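Local coordinates for Lmo0488 protein (Listeria monocytogenes serovar 1/2a, PDB 5TED), which probably binds DNA as a LysR-type transcriptional regulator, with this effector-binding domain holding shikimate, the inducer of protocatechuate biosynthesis genes, at residues N4-I10 with K54-C60; D49-E53 with A182-H187; L121-I125 with E172-D176. One frame throughout, in Å; residues are numbered along the deposited sequence.

Contact 1: N4-I10 with K54-C60; sequences NIDLGFI and KFDLAIC. With SKM ((3R,4S,5R)-3,4,5-trihydroxycyclohex-1-ene-1-carboxylic acid), chain D.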
loop_
_atom_site.group_PDB
_atom_site.type_symbol
_atom_site.label_atom_id
_atom_site.label_comp_id
_atom_site.label_asym_id
_atom_site.label_seq_id
_atom_site.Cartn_x
_atom_site.Cartn_y
_atom_site.Cartn_z
ATOM N N ASN A 4 11.539 22.343 -0.309
ATOM C CA ASN A 4 10.909 21.046 -0.163
ATOM C C ASN A 4 9.893 20.829 -1.270
ATOM O O ASN A 4 9.304 21.780 -1.785
ATOM C CB ASN A 4 10.202 20.932 1.183
ATOM C CG ASN A 4 9.545 19.582 1.370
ATOM O OD1 ASN A 4 10.224 18.581 1.558
ATOM N ND2 ASN A 4 8.214 19.549 1.325
ATOM N N ILE A 5 9.707 19.564 -1.637
ATOM C CA ILE A 5 8.700 19.161 -2.608
ATOM C C ILE A 5 7.800 18.137 -1.939
ATOM O O ILE A 5 8.270 17.084 -1.484
ATOM C CB ILE A 5 9.308 18.576 -3.891
ATOM C CG1 ILE A 5 10.141 19.633 -4.611
ATOM C CG2 ILE A 5 8.180 18.009 -4.789
ATOM C CD1 ILE A 5 11.002 19.082 -5.717
ATOM N N ASP A 6 6.513 18.443 -1.868
ATOM C CA ASP A 6 5.537 17.472 -1.391
ATOM C C ASP A 6 4.956 16.770 -2.605
ATOM O O ASP A 6 4.220 17.376 -3.392
ATOM C CB ASP A 6 4.448 18.139 -0.563
ATOM C CG ASP A 6 4.967 18.644 0.760
ATOM O OD1 ASP A 6 5.772 17.926 1.407
ATOM O OD2 ASP A 6 4.574 19.752 1.138
ATOM N N LEU A 7 5.265 15.487 -2.742
ATOM C CA LEU A 7 4.876 14.722 -3.919
ATOM C C LEU A 7 3.898 13.633 -3.504
ATOM O O LEU A 7 4.244 12.755 -2.705
ATOM C CB LEU A 7 6.119 14.127 -4.571
ATOM C CG LEU A 7 5.865 13.274 -5.799
ATOM C CD1 LEU A 7 5.359 14.187 -6.947
ATOM C CD2 LEU A 7 7.185 12.592 -6.130
ATOM N N GLY A 8 2.697 13.667 -4.066
ATOM C CA GLY A 8 1.689 12.637 -3.833
ATOM C C GLY A 8 1.556 11.752 -5.059
ATOM O O GLY A 8 1.615 12.241 -6.183
ATOM N N PHE A 9 1.370 10.450 -4.836
ATOM C CA PHE A 9 1.318 9.544 -5.976
ATOM C C PHE A 9 0.496 8.294 -5.687
ATOM O O PHE A 9 0.295 7.891 -4.535
ATOM C CB PHE A 9 2.727 9.171 -6.448
ATOM C CG PHE A 9 3.631 8.597 -5.383
ATOM C CD1 PHE A 9 3.612 7.237 -5.096
ATOM C CD2 PHE A 9 4.552 9.407 -4.717
ATOM C CE1 PHE A 9 4.486 6.687 -4.158
ATOM C CE2 PHE A 9 5.426 8.867 -3.771
ATOM C CZ PHE A 9 5.394 7.513 -3.492
ATOM N N ILE A 10 0.019 7.684 -6.777
ATOM C CA ILE A 10 -0.747 6.448 -6.680
ATOM C C ILE A 10 0.195 5.309 -6.315
ATOM O O ILE A 10 1.379 5.305 -6.682
ATOM C CB ILE A 10 -1.495 6.161 -7.994
ATOM C CG1 ILE A 10 -0.509 6.095 -9.164
ATOM C CG2 ILE A 10 -2.535 7.225 -8.275
ATOM C CD1 ILE A 10 -1.191 5.802 -10.533
ATOM N N LYS A 54 -1.767 20.567 -0.372
ATOM C CA LYS A 54 -0.997 19.632 0.442
ATOM C C LYS A 54 0.146 19.030 -0.362
ATOM O O LYS A 54 1.234 18.783 0.177
ATOM C CB LYS A 54 -1.900 18.529 0.993
ATOM C CG LYS A 54 -2.691 18.941 2.218
ATOM C CD LYS A 54 -3.244 17.722 2.947
ATOM C CE LYS A 54 -3.820 18.092 4.309
ATOM N NZ LYS A 54 -4.866 19.145 4.204
ATOM N N PHE A 55 -0.091 18.769 -1.650
ATOM C CA PHE A 55 0.923 18.306 -2.586
ATOM C C PHE A 55 1.310 19.457 -3.514
ATOM O O PHE A 55 0.445 20.213 -3.974
ATOM C CB PHE A 55 0.413 17.119 -3.446
ATOM C CG PHE A 55 -0.181 15.980 -2.656
ATOM C CD1 PHE A 55 0.200 15.739 -1.348
ATOM C CD2 PHE A 55 -1.137 15.147 -3.235
ATOM C CE1 PHE A 55 -0.357 14.680 -0.621
ATOM C CE2 PHE A 55 -1.700 14.105 -2.520
ATOM C CZ PHE A 55 -1.307 13.861 -1.212
ATOM N N ASP A 56 2.614 19.597 -3.773
ATOM C CA ASP A 56 3.097 20.491 -4.825
ATOM C C ASP A 56 2.868 19.885 -6.208
ATOM O O ASP A 56 2.585 20.602 -7.176
ATOM C CB ASP A 56 4.582 20.787 -4.625
ATOM C CG ASP A 56 4.861 21.478 -3.306
ATOM O OD1 ASP A 56 4.273 22.561 -3.085
ATOM O OD2 ASP A 56 5.654 20.935 -2.496
ATOM N N LEU A 57 3.009 18.567 -6.310
ATOM C CA LEU A 57 2.881 17.830 -7.562
ATOM C C LEU A 57 2.277 16.474 -7.245
ATOM O O LEU A 57 2.452 15.954 -6.141
ATOM C CB LEU A 57 4.234 17.605 -8.252
ATOM C CG LEU A 57 5.110 18.817 -8.594
ATOM C CD1 LEU A 57 6.516 18.399 -9.013
ATOM C CD2 LEU A 57 4.450 19.652 -9.679
ATOM N N ALA A 58 1.613 15.875 -8.233
ATOM C CA ALA A 58 1.068 14.543 -8.039
ATOM C C ALA A 58 1.343 13.694 -9.270
ATOM O O ALA A 58 1.534 14.205 -10.373
ATOM C CB ALA A 58 -0.434 14.577 -7.749
ATOM N N ILE A 59 1.393 12.386 -9.054
ATOM C CA ILE A 59 1.477 11.401 -10.118
ATOM C C ILE A 59 0.256 10.502 -9.984
ATOM O O ILE A 59 0.119 9.788 -8.975
ATOM C CB ILE A 59 2.773 10.577 -10.031
ATOM C CG1 ILE A 59 4.004 11.505 -10.131
ATOM C CG2 ILE A 59 2.761 9.483 -11.117
ATOM C CD1 ILE A 59 5.359 10.798 -9.889
ATOM N N CYS A 60 -0.627 10.529 -10.983
ATOM C CA CYS A 60 -1.910 9.845 -10.817
ATOM C C CYS A 60 -2.580 9.633 -12.177
ATOM O O CYS A 60 -2.000 9.908 -13.235
ATOM C CB CYS A 60 -2.820 10.631 -9.859
ATOM S SG CYS A 60 -3.322 12.234 -10.508
HETATM O O12 SKM D . -2.954 1.591 -6.991
HETATM C C8 SKM D . -4.298 1.240 -7.307
HETATM C C6 SKM D . -5.195 2.104 -6.730
HETATM O O7 SKM D . -6.539 1.754 -7.057
HETATM C C5 SKM D . -5.013 3.671 -7.222
HETATM C C4 SKM D . -4.964 3.808 -8.683
HETATM C C1 SKM D . -5.219 5.156 -9.373
HETATM O O2 SKM D . -5.832 6.061 -8.737
HETATM O O3 SKM D . -4.837 5.343 -10.569
HETATM C C10 SKM D . -4.566 2.533 -9.567
HETATM C C9 SKM D . -4.483 1.229 -8.983
HETATM O O11 SKM D . -3.407 0.578 -9.532
HETATM O O HOH W 1 6.643 21.879 0.044
#
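D56 bonds both the backbone N-H and the backbone C=O of D6. The N-H runs almost straight (176°) to the carboxylate, with D6 N to D56 OD2 only 2.7 Å, meeting its anti side; in return D56 N donates to D6 O at 2.8 Å, and L57 N reaches the same carbonyl weakly. Beyond this point the strands run parallel, and G8 takes the middle of the ladder: G8 N bonds L57 O, and I59 N bonds G8 O at 2.9 Å. I10 N then meets I59 O nearly along the C=O axis. The F55 ring lies flat over G8, whose CA sits 3.8 Å from the ring centroid, a CH-pi contact that the missing side chain of glycine permits. On the other sheet face, L7 CD1 rests on L57 CB (3.8 Å) and F9 CB on I59 CB. Strand 35-41 flanks strand 4-10 on its other edge, and helix 43-51 covers the A58 face. This is the parallel beta-alpha-beta core of a periplasmic-binding-protein-like lobe, and its C-terminal strand end leads to the pocket, where I10 CG2 lies 3.5 Å from shikimate O2. At the far end N4 OD1 is hydrogen-bonded to T35 OG1, while N4 ND2 bonds D6 OD1 weakly. D6 OD2 and D56 OD2 stand 4.0 Å apart there, and a water that accepts from N4 ND2 lies within bonding distance of both oxygens and may ease their repulsion.

Contact 2: D49-E53 with A182-H187; sequences DLKNE and ASLKNH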
loop_
_atom_site.group_PDB
_atom_site.type_symbol
_atom_site.label_atom_id
_atom_site.label_comp_id
_atom_site.label_asym_id
_atom_site.label_seq_id
_atom_site.Cartn_x
_atom_site.Cartn_y
_atom_site.Cartn_z
ATOM N N ASP A 49 -6.087 16.961 -2.643
ATOM C CA ASP A 49 -4.863 17.371 -1.960
ATOM C C ASP A 49 -3.929 18.154 -2.866
ATOM O O ASP A 49 -3.037 18.855 -2.365
ATOM C CB ASP A 49 -4.138 16.163 -1.373
ATOM C CG ASP A 49 -4.802 15.652 -0.113
ATOM O OD1 ASP A 49 -5.604 16.407 0.460
ATOM O OD2 ASP A 49 -4.496 14.527 0.335
ATOM N N LEU A 50 -4.114 18.067 -4.183
ATOM C CA LEU A 50 -3.456 19.014 -5.074
ATOM C C LEU A 50 -4.128 20.373 -4.982
ATOM O O LEU A 50 -3.452 21.405 -4.883
ATOM C CB LEU A 50 -3.491 18.517 -6.518
ATOM C CG LEU A 50 -2.280 17.996 -7.273
ATOM C CD1 LEU A 50 -2.661 17.991 -8.748
ATOM C CD2 LEU A 50 -1.030 18.834 -7.045
ATOM N N LYS A 51 -5.467 20.391 -5.003
ATOM C CA LYS A 51 -6.191 21.657 -4.981
ATOM C C LYS A 51 -5.972 22.398 -3.669
ATOM O O LYS A 51 -5.868 23.629 -3.662
ATOM C CB LYS A 51 -7.692 21.433 -5.192
ATOM C CG LYS A 51 -8.075 21.083 -6.599
ATOM C CD LYS A 51 -9.530 20.624 -6.664
ATOM C CE LYS A 51 -9.922 20.243 -8.084
ATOM N NZ LYS A 51 -11.322 19.729 -8.127
ATOM N N ASN A 52 -5.925 21.675 -2.549
ATOM C CA ASN A 52 -5.694 22.303 -1.256
ATOM C C ASN A 52 -4.216 22.478 -0.958
ATOM O O ASN A 52 -3.860 22.840 0.166
ATOM C CB ASN A 52 -6.381 21.504 -0.136
ATOM C CG ASN A 52 -5.765 20.131 0.083
ATOM O OD1 ASN A 52 -4.600 19.891 -0.243
ATOM N ND2 ASN A 52 -6.549 19.221 0.663
ATOM N N GLU A 53 -3.351 22.210 -1.936
ATOM C CA GLU A 53 -1.924 22.499 -1.889
ATOM C C GLU A 53 -1.169 21.652 -0.879
ATOM O O GLU A 53 -0.019 21.976 -0.564
ATOM C CB GLU A 53 -1.676 23.983 -1.602
ATOM C CG GLU A 53 -2.262 24.900 -2.674
ATOM C CD GLU A 53 -2.060 26.366 -2.370
ATOM O OE1 GLU A 53 -3.052 27.042 -2.007
ATOM O OE2 GLU A 53 -0.911 26.839 -2.493
ATOM N N ALA A 182 0.565 15.580 -12.439
ATOM C CA ALA A 182 -0.530 16.528 -12.285
ATOM C C ALA A 182 -0.099 17.688 -11.392
ATOM O O ALA A 182 0.624 17.488 -10.408
ATOM C CB ALA A 182 -1.774 15.829 -11.716
ATOM N N SER A 183 -0.534 18.901 -11.757
ATOM C CA SER A 183 -0.237 20.113 -11.005
ATOM C C SER A 183 -1.374 21.111 -11.201
ATOM O O SER A 183 -2.180 20.985 -12.130
ATOM C CB SER A 183 1.091 20.740 -11.439
ATOM O OG SER A 183 1.065 21.107 -12.810
ATOM N N LEU A 184 -1.436 22.107 -10.311
ATOM C CA LEU A 184 -2.456 23.148 -10.427
ATOM C C LEU A 184 -2.116 24.076 -11.578
ATOM O O LEU A 184 -1.022 24.642 -11.632
ATOM C CB LEU A 184 -2.564 23.966 -9.141
ATOM C CG LEU A 184 -3.321 23.393 -7.956
ATOM C CD1 LEU A 184 -3.411 24.465 -6.843
ATOM C CD2 LEU A 184 -4.705 22.912 -8.401
ATOM N N LYS A 185 -3.077 24.275 -12.475
ATOM C CA LYS A 185 -2.845 25.106 -13.642
ATOM C C LYS A 185 -2.665 26.573 -13.250
ATOM O O LYS A 185 -3.347 27.087 -12.359
ATOM C CB LYS A 185 -4.021 24.951 -14.610
ATOM C CG LYS A 185 -3.669 25.101 -16.072
ATOM C CD LYS A 185 -4.831 24.669 -16.966
ATOM C CE LYS A 185 -4.992 23.144 -16.959
ATOM N NZ LYS A 185 -5.861 22.635 -18.062
ATOM N N ASN A 186 -1.739 27.246 -13.936
ATOM C CA ASN A 186 -1.507 28.691 -13.811
ATOM C C ASN A 186 -1.196 29.112 -12.373
ATOM O O ASN A 186 -1.411 30.259 -11.989
ATOM C CB ASN A 186 -2.704 29.497 -14.338
ATOM C CG ASN A 186 -3.035 29.190 -15.789
ATOM O OD1 ASN A 186 -2.151 29.103 -16.642
ATOM N ND2 ASN A 186 -4.323 29.048 -16.078
ATOM N N HIS A 187 -0.576 28.238 -11.600
ATOM C CA HIS A 187 -0.334 28.480 -10.189
ATOM C C HIS A 187 1.163 28.634 -9.965
ATOM O O HIS A 187 1.973 28.016 -10.663
ATOM C CB HIS A 187 -0.855 27.314 -9.349
ATOM C CG HIS A 187 -0.913 27.606 -7.885
ATOM N ND1 HIS A 187 0.113 27.294 -7.021
ATOM C CD2 HIS A 187 -1.884 28.167 -7.128
ATOM C CE1 HIS A 187 -0.212 27.673 -5.799
ATOM N NE2 HIS A 187 -1.422 28.199 -5.835
#
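L50 lays its CD1 methyl over the backbone of strand 177-184, 3.7 Å from A182 C, and against the methyl of A182, with L50 CD1 to A182 CB at 3.8 Å. Two residues further along the strand, the roles are exchanged: L184 reaches back to the last turn of helix 43-51. Its CG stands beside the backbone N (chi1 -79°), which carries the two methyls to the helix backbone, where L184 CD1 lies 3.6 Å from L50 O and L184 CD2 3.9 Å from K51 CA. L184 CD1 also lies under one face of the H187 ring, offset toward the rim. L184 and H187 are the two ends of a type II beta turn, so the turn itself brings them together. The extended side chain of E53 and that of H187 cross at about a right angle, carboxylate and imidazole planes 74° apart; E53 OE2 comes within 3.5 Å of H187 CE1. At the helix end, E53 N bonds L50 O, while N52 ND2 donates to the anti lone pair of D49 OD1 at 3.0 Å. The contact therefore closes the C-terminal end of helix 43-51 onto strand 177-184, which lies between strands 57-60 and 69-84; A58 lies under L50, and K51 NZ turns elsewhere to a salt bridge with E66. No hydrogen bond crosses between the two segments, so the join rests on L50 against A182 and on L184 against the helix backbone, and E53 near the imidazole would favour a protonated H187 at most modestly.

Contact 3: L121-I125 with E172-D176; sequences LFAEI and EPKHD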
loop_
_atom_site.group_PDB
_atom_site.type_symbol
_atom_site.label_atom_id
_atom_site.label_comp_id
_atom_site.label_asym_id
_atom_site.label_seq_id
_atom_site.Cartn_x
_atom_site.Cartn_y
_atom_site.Cartn_z
ATOM N N LEU A 121 -13.475 -0.791 -20.686
ATOM C CA LEU A 121 -13.114 -2.046 -21.340
ATOM C C LEU A 121 -14.249 -3.063 -21.246
ATOM O O LEU A 121 -14.547 -3.763 -22.220
ATOM C CB LEU A 121 -11.835 -2.610 -20.718
ATOM C CG LEU A 121 -10.560 -1.771 -20.845
ATOM C CD1 LEU A 121 -9.351 -2.502 -20.239
ATOM C CD2 LEU A 121 -10.321 -1.466 -22.305
ATOM N N PHE A 122 -14.882 -3.170 -20.076
ATOM C CA PHE A 122 -15.999 -4.101 -19.929
ATOM C C PHE A 122 -17.221 -3.619 -20.694
ATOM O O PHE A 122 -17.955 -4.427 -21.278
ATOM C CB PHE A 122 -16.358 -4.297 -18.447
ATOM C CG PHE A 122 -15.402 -5.180 -17.691
ATOM C CD1 PHE A 122 -15.335 -6.543 -17.952
ATOM C CD2 PHE A 122 -14.598 -4.653 -16.684
ATOM C CE1 PHE A 122 -14.443 -7.358 -17.260
ATOM C CE2 PHE A 122 -13.715 -5.463 -15.968
ATOM C CZ PHE A 122 -13.641 -6.821 -16.254
ATOM N N ALA A 123 -17.473 -2.309 -20.687
ATOM C CA ALA A 123 -18.595 -1.784 -21.457
ATOM C C ALA A 123 -18.369 -1.976 -22.953
ATOM O O ALA A 123 -19.313 -2.261 -23.699
ATOM C CB ALA A 123 -18.824 -0.315 -21.113
ATOM N N GLU A 124 -17.125 -1.821 -23.411
ATOM C CA GLU A 124 -16.831 -2.005 -24.831
ATOM C C GLU A 124 -17.226 -3.397 -25.304
ATOM O O GLU A 124 -17.793 -3.554 -26.391
ATOM C CB GLU A 124 -15.348 -1.773 -25.098
ATOM C CG GLU A 124 -14.934 -2.042 -26.526
ATOM C CD GLU A 124 -13.503 -1.637 -26.798
ATOM O OE1 GLU A 124 -12.908 -0.933 -25.949
ATOM O OE2 GLU A 124 -12.976 -2.021 -27.865
ATOM N N ILE A 125 -16.925 -4.420 -24.507
ATOM C CA ILE A 125 -17.231 -5.800 -24.867
ATOM C C ILE A 125 -18.601 -6.177 -24.306
ATOM O O ILE A 125 -18.980 -7.354 -24.297
ATOM C CB ILE A 125 -16.118 -6.754 -24.390
ATOM C CG1 ILE A 125 -15.927 -6.657 -22.873
ATOM C CG2 ILE A 125 -14.807 -6.431 -25.098
ATOM C CD1 ILE A 125 -15.082 -7.777 -22.283
ATOM N N GLU A 172 -7.768 -8.868 -26.352
ATOM C CA GLU A 172 -8.837 -7.923 -26.663
ATOM C C GLU A 172 -9.721 -7.655 -25.424
ATOM O O GLU A 172 -9.969 -8.565 -24.630
ATOM C CB GLU A 172 -9.694 -8.482 -27.809
ATOM C CG GLU A 172 -10.747 -7.537 -28.355
ATOM C CD GLU A 172 -10.187 -6.566 -29.380
ATOM O OE1 GLU A 172 -9.092 -6.837 -29.924
ATOM O OE2 GLU A 172 -10.844 -5.533 -29.636
ATOM N N PRO A 173 -10.175 -6.405 -25.236
ATOM C CA PRO A 173 -9.840 -5.199 -26.002
ATOM C C PRO A 173 -8.520 -4.595 -25.510
ATOM O O PRO A 173 -8.188 -4.766 -24.347
ATOM C CB PRO A 173 -11.014 -4.264 -25.719
ATOM C CG PRO A 173 -11.501 -4.674 -24.367
ATOM C CD PRO A 173 -11.186 -6.135 -24.195
ATOM N N LYS A 174 -7.776 -3.912 -26.373
ATOM C CA LYS A 174 -6.499 -3.328 -26.002
ATOM C C LYS A 174 -6.625 -1.817 -25.899
ATOM O O LYS A 174 -7.087 -1.161 -26.835
ATOM N N HIS A 175 -6.221 -1.281 -24.750
ATOM C CA HIS A 175 -6.207 0.165 -24.580
ATOM C C HIS A 175 -5.090 0.552 -23.617
ATOM O O HIS A 175 -4.732 -0.203 -22.707
ATOM C CB HIS A 175 -7.564 0.705 -24.093
ATOM C CG HIS A 175 -8.648 0.665 -25.134
ATOM N ND1 HIS A 175 -8.792 1.640 -26.100
ATOM C CD2 HIS A 175 -9.640 -0.230 -25.358
ATOM C CE1 HIS A 175 -9.824 1.346 -26.872
ATOM N NE2 HIS A 175 -10.357 0.217 -26.443
ATOM N N ASP A 176 -4.552 1.748 -23.830
ATOM C CA ASP A 176 -3.394 2.221 -23.094
ATOM C C ASP A 176 -3.803 2.748 -21.724
ATOM O O ASP A 176 -4.838 3.403 -21.577
ATOM C CB ASP A 176 -2.678 3.305 -23.896
ATOM C CG ASP A 176 -2.235 2.807 -25.256
ATOM O OD1 ASP A 176 -1.231 2.064 -25.311
ATOM O OD2 ASP A 176 -2.905 3.140 -26.259
HETATM O O HOH W 2 -10.283 -2.690 -29.111
#
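With CG anti to the backbone N (chi1 176°) and the chain extended beyond it, E124 reaches from the last turn of helix 115-124 to H175, whose own ring is brought to meet it by CG lying beside its backbone N (chi1 -72°). H175 NE2 donates to E124 OE1 at 2.8 Å, through the syn lone pair; the bond is bent, with an N-H...O angle of 130°, and the acceptor is tilted out of the ring plane. E124 OE2 lies 3.7 Å from P173 CB. Water 2 donates to E124 OE2 and to E172 OE2, 2.9 Å from the latter, and so joins two carboxylates whose like charges it may ease. In the fold, this loop follows strand 165-170 and precedes strand 177-184 in the LysR effector-binding domain, and the contact fixes it to the C-terminal end of helix 115-124. A cis peptide bond before P173 shapes the loop and presents the pyrrolidine ring to the helix end. The I125 side chain crosses P173 at about a right angle, I125 CG2 lying 3.7 Å from P173 CD, while L121 CD2 packs against P173 CG at 4.0 Å. L121 CD2 also lies 3.4 Å from H175 CD2. L97 touches L121, I125 and P173 from outside the pair, and the backbone of E172 is bonded to L97.

Contacts 1 and 2 form one continuous region, their centres 9 Å apart: helix 43-51 and strand 57-60 follow each other in the chain, and strand 177-184 is the antiparallel neighbour of strand 57-60. They touch through A58 O and A182 N at 2.7 Å and through F55 N and D49 O at 3.0 Å, both probable hydrogen bonds. Contact 3 lies on the other side of the chain's centre from contact 1, with centres 30 Å apart and nearest atoms about 11 Å apart. Shikimate sits between: I10 of contact 1 lines its pocket, whereas the side chains of A182 and L121 are about 11 and 13 Å from it.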